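Local coordinates for BH0493 protein (Bacillus halodurans C-125, PDB 2QEE) that binds zinc and belongs to the amidohydrolase superfamily, in which it probably acts as a uronate isomerase, at residues L11-K14 with V15-V19; I5-R8 with E9-A12. One frame throughout, in Å; residues are numbered along the deposited sequence. Where two conformers were deposited one is given.

Interaction 1 (L11-K14 with V15-V19)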
loop_
_atom_site.group_PDB
_atom_site.type_symbol
_atom_site.label_atom_id
_atom_site.label_comp_id
_atom_site.label_asym_id
_atom_site.label_seq_id
_atom_site.Cartn_x
_atom_site.Cartn_y
_atom_site.Cartn_z
ATOM N N LEU C 11 12.016 20.703 19.534
ATOM C CA LEU C 11 11.748 19.273 19.484
ATOM C C LEU C 11 12.545 18.654 18.321
ATOM O O LEU C 11 13.196 17.614 18.500
ATOM C CB LEU C 11 10.257 19.051 19.226
ATOM C CG LEU C 11 9.779 17.576 19.034
ATOM C CD1 LEU C 11 10.017 16.742 20.334
ATOM C CD2 LEU C 11 8.384 17.516 18.538
ATOM N N ALA C 12 12.448 19.231 17.131
ATOM C CA ALA C 12 13.130 18.647 15.955
ATOM C C ALA C 12 14.639 18.586 16.207
ATOM O O ALA C 12 15.267 17.558 15.946
ATOM C CB ALA C 12 12.786 19.452 14.707
ATOM N N GLU C 13 15.229 19.650 16.764
ATOM C CA GLU C 13 16.664 19.683 17.050
ATOM C C GLU C 13 17.022 18.559 18.025
ATOM O O GLU C 13 17.994 17.826 17.831
ATOM C CB GLU C 13 17.007 21.055 17.661
ATOM C CG GLU C 13 18.458 21.294 18.054
ATOM C CD GLU C 13 18.559 22.357 19.171
ATOM O OE1 GLU C 13 19.370 22.161 20.125
ATOM O OE2 GLU C 13 17.795 23.385 19.100
ATOM N N LYS C 14 16.229 18.447 19.090
ATOM C CA LYS C 14 16.537 17.543 20.167
ATOM C C LYS C 14 16.348 16.075 19.754
ATOM O O LYS C 14 17.130 15.159 20.160
ATOM C CB LYS C 14 15.727 17.934 21.402
ATOM C CG LYS C 14 16.331 19.257 21.958
ATOM C CD LYS C 14 16.045 19.498 23.424
ATOM C CE LYS C 14 16.652 20.848 23.928
ATOM N NZ LYS C 14 17.816 21.313 23.152
ATOM N N VAL C 15 15.308 15.851 18.954
ATOM C CA VAL C 15 15.077 14.480 18.451
ATOM C C VAL C 15 16.210 14.090 17.531
ATOM O O VAL C 15 16.743 12.976 17.666
ATOM C CB VAL C 15 13.688 14.273 17.745
ATOM C CG1 VAL C 15 13.612 12.853 17.069
ATOM C CG2 VAL C 15 12.542 14.432 18.773
ATOM N N LYS C 16 16.538 14.955 16.566
ATOM C CA LYS C 16 17.645 14.653 15.643
ATOM C C LYS C 16 18.948 14.386 16.412
ATOM O O LYS C 16 19.677 13.417 16.110
ATOM C CB LYS C 16 17.824 15.772 14.642
ATOM C CG LYS C 16 16.746 15.791 13.636
ATOM C CD LYS C 16 16.816 17.101 12.848
ATOM C CE LYS C 16 15.507 17.298 12.099
ATOM N NZ LYS C 16 15.475 18.436 11.130
ATOM N N ASN C 17 19.249 15.212 17.410
ATOM C CA ASN C 17 20.445 14.960 18.200
ATOM C C ASN C 17 20.386 13.627 18.956
ATOM O O ASN C 17 21.397 12.894 18.962
ATOM C CB ASN C 17 20.687 16.096 19.209
ATOM C CG ASN C 17 21.073 17.408 18.550
ATOM O OD1 ASN C 17 20.961 18.470 19.191
ATOM N ND2 ASN C 17 21.578 17.363 17.316
ATOM N N ALA C 18 19.277 13.323 19.623
ATOM C CA ALA C 18 19.124 12.074 20.350
ATOM C C ALA C 18 19.329 10.860 19.392
ATOM O O ALA C 18 20.078 9.893 19.715
ATOM C CB ALA C 18 17.774 12.020 20.983
ATOM N N VAL C 19 18.691 10.924 18.214
ATOM C CA VAL C 19 18.766 9.816 17.226
ATOM C C VAL C 19 20.187 9.651 16.726
ATOM O O VAL C 19 20.745 8.531 16.732
ATOM C CB VAL C 19 17.795 10.091 16.071
ATOM C CG1 VAL C 19 18.026 9.085 14.963
ATOM C CG2 VAL C 19 16.361 9.816 16.557
#
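Leu11 and Val15 meet through their branches: in Leu11 a chi1 of 176° turns the CB-CG bond toward the C-terminal end of the helix and a chi2 of 63° sends CD1 on toward Val15, while Val15 CG2 stands beside its own backbone N and faces back. The two methyls, Leu11 CD1 and Val15 CG2, lie 3.8 Å apart, and the two side chains lie alongside each other and project in the same direction. This is an i to i+4 pair on the apolar face of helix 8-21, which packs against the two C-terminal helices 363-388 and 395-414. Leu11 and Val15 both touch Ile398; Leu11 also reaches Tyr383, and Val15 reaches Leu379 and Ile380, so the pair is buried where the three helices come together. Ala18, almost one turn further toward the C-terminal end, continues this face onto Ile398.

Four successive alpha-helical hydrogen bonds join the backbone. Val15 N gives the first to Leu11 O at 2.8 Å, followed by Lys16 N to Ala12 O, Asn17 N to Glu13 O and Ala18 N to Lys14 O.

The exposed face is polar. Lys14, bent at its last torsion, makes a salt bridge from NZ to Glu13 OE1 at 3.5 Å, a long pairing between neighbours in sequence; it belongs to one of two conformers of Glu13 and is therefore doubtful. The side chain of Lys14 also touches Glu395. The extended aliphatic chain of Lys16 runs back over the carbonyl of Ala12: its CE comes within 4.3 Å of Ala12 CB, and its CG lies 3.3 Å from Ala12 O, the same oxygen that accepts from Lys16 N.

Interaction 2 (I5-R8 with E9-A12)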
loop_
_atom_site.group_PDB
_atom_site.type_symbol
_atom_site.label_atom_id
_atom_site.label_comp_id
_atom_site.label_asym_id
_atom_site.label_seq_id
_atom_site.Cartn_x
_atom_site.Cartn_y
_atom_site.Cartn_z
ATOM N N ILE C 5 9.678 20.482 26.465
ATOM C CA ILE C 5 10.068 21.028 25.147
ATOM C C ILE C 5 9.009 21.975 24.678
ATOM O O ILE C 5 7.833 21.588 24.511
ATOM C CB ILE C 5 10.344 19.852 24.136
ATOM C CG1 ILE C 5 11.595 19.133 24.624
ATOM C CG2 ILE C 5 10.465 20.447 22.731
ATOM C CD1 ILE C 5 12.117 18.022 23.796
ATOM N N ASN C 6 9.418 23.242 24.431
ATOM C CA ASN C 6 8.454 24.320 24.259
ATOM C C ASN C 6 8.062 24.580 22.814
ATOM O O ASN C 6 7.023 25.236 22.552
ATOM C CB ASN C 6 9.005 25.626 24.878
ATOM C CG ASN C 6 7.927 26.698 25.101
ATOM O OD1 ASN C 6 6.966 26.508 25.857
ATOM N ND2 ASN C 6 8.120 27.849 24.478
ATOM N N SER C 7 8.852 24.082 21.860
ATOM C CA SER C 7 8.427 24.288 20.479
ATOM C C SER C 7 8.775 23.104 19.588
ATOM O O SER C 7 9.668 22.303 19.940
ATOM C CB SER C 7 9.137 25.527 19.916
ATOM O OG SER C 7 10.552 25.313 19.908
ATOM N N ARG C 8 8.071 23.022 18.463
ATOM C CA ARG C 8 8.351 21.990 17.425
ATOM C C ARG C 8 9.771 22.133 16.870
ATOM O O ARG C 8 10.430 21.142 16.618
ATOM C CB ARG C 8 7.329 21.976 16.312
ATOM C CG ARG C 8 7.504 20.718 15.428
ATOM C CD ARG C 8 6.608 20.841 14.267
ATOM N NE ARG C 8 6.457 19.597 13.512
ATOM C CZ ARG C 8 7.362 19.030 12.749
ATOM N NH1 ARG C 8 8.582 19.545 12.645
ATOM N NH2 ARG C 8 7.031 17.920 12.081
ATOM N N GLU C 9 10.284 23.368 16.780
ATOM C CA GLU C 9 11.640 23.543 16.204
ATOM C C GLU C 9 12.678 22.996 17.169
ATOM O O GLU C 9 13.670 22.361 16.743
ATOM C CB GLU C 9 11.903 25.043 15.904
ATOM C CG GLU C 9 10.959 25.572 14.813
ATOM C CD GLU C 9 9.667 26.195 15.292
ATOM O OE1 GLU C 9 9.075 26.947 14.489
ATOM O OE2 GLU C 9 9.186 25.914 16.411
ATOM N N VAL C 10 12.481 23.242 18.467
ATOM C CA VAL C 10 13.430 22.693 19.469
ATOM C C VAL C 10 13.255 21.155 19.550
ATOM O O VAL C 10 14.217 20.417 19.630
ATOM C CB VAL C 10 13.308 23.368 20.795
ATOM C CG1 VAL C 10 14.114 22.604 21.901
ATOM C CG2 VAL C 10 13.807 24.847 20.647
ATOM N N LEU C 11 12.016 20.703 19.534
ATOM C CA LEU C 11 11.748 19.273 19.484
ATOM C C LEU C 11 12.545 18.654 18.321
ATOM O O LEU C 11 13.196 17.614 18.500
ATOM C CB LEU C 11 10.257 19.051 19.226
ATOM C CG LEU C 11 9.779 17.576 19.034
ATOM C CD1 LEU C 11 10.017 16.742 20.334
ATOM C CD2 LEU C 11 8.384 17.516 18.538
ATOM N N ALA C 12 12.448 19.231 17.131
ATOM C CA ALA C 12 13.130 18.647 15.955
ATOM C C ALA C 12 14.639 18.586 16.207
ATOM O O ALA C 12 15.267 17.558 15.946
ATOM C CB ALA C 12 12.786 19.452 14.707
#
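Ser7 and Val10 make the one hydrogen bond here that uses a side chain: Val10 N donates to Ser7 OG at 3.2 Å, with an N-H...O angle of 159°. The hydroxyl reaches that amide because chi1 of 62° sets OG between the backbone N and the carbonyl carbon of Ser7. Val10 CG2 lies beside the capping hydroxyl, 3.4 Å from Ser7 OG. Two backbone bonds accompany the cap, Leu11 N to Ser7 O at 2.9 Å and Ala12 N to Arg8 O at 2.8 Å, and they open the regular i to i+4 pattern.

With Ser7 at the N-cap of helix 8-21, its OG takes up an amide N-H that has no preceding helical turn to supply a carbonyl. Without the hydroxyl, as in an alanine, Val10 N would probably lose its capping acceptor and the first turn would be likelier to fray.

Among apolar contacts, Ile5 in the loop before the helix turns CG2 onto the start of the helix, 3.8 Å from Leu11 CB and more loosely against Val10 CG1. Ile5 also touches Ile398 of helix 395-414, and Leu11 meets Leu387 of helix 363-388.

The two charged side chains differ. Arg8 stretches out from CG to NE and forms a salt bridge through NH2 with Asp381 of helix 363-388; its NE has a weaker, long pairing with Asp384. Glu9, bent at chi2, instead folds back over Ser7, bringing OE2 to 3.5 Å from Ser7 CB.

How the interactions relate
From the N terminus, the chain first passes through interaction 2, where the loop at 5-7 turns into helix 8-21, and then interaction 1, the turns that follow. Neither closes a long loop, since in each the segments are consecutive; the second segment of interaction 2 runs into the first of interaction 1, the two sharing Leu11 and Ala12, and they neither nest nor cross. Their centres are about 9 Å apart. Lys14 CD, 4.2 Å from Ile5 CD1, packs the later turn back against the loop. Both settle the same helix on helices 363-388 and 395-414, joining the N-terminal end of the chain to its C-terminal helices, well away from the zinc site. Ile5 extends the link by backbone hydrogen bonding with Val393.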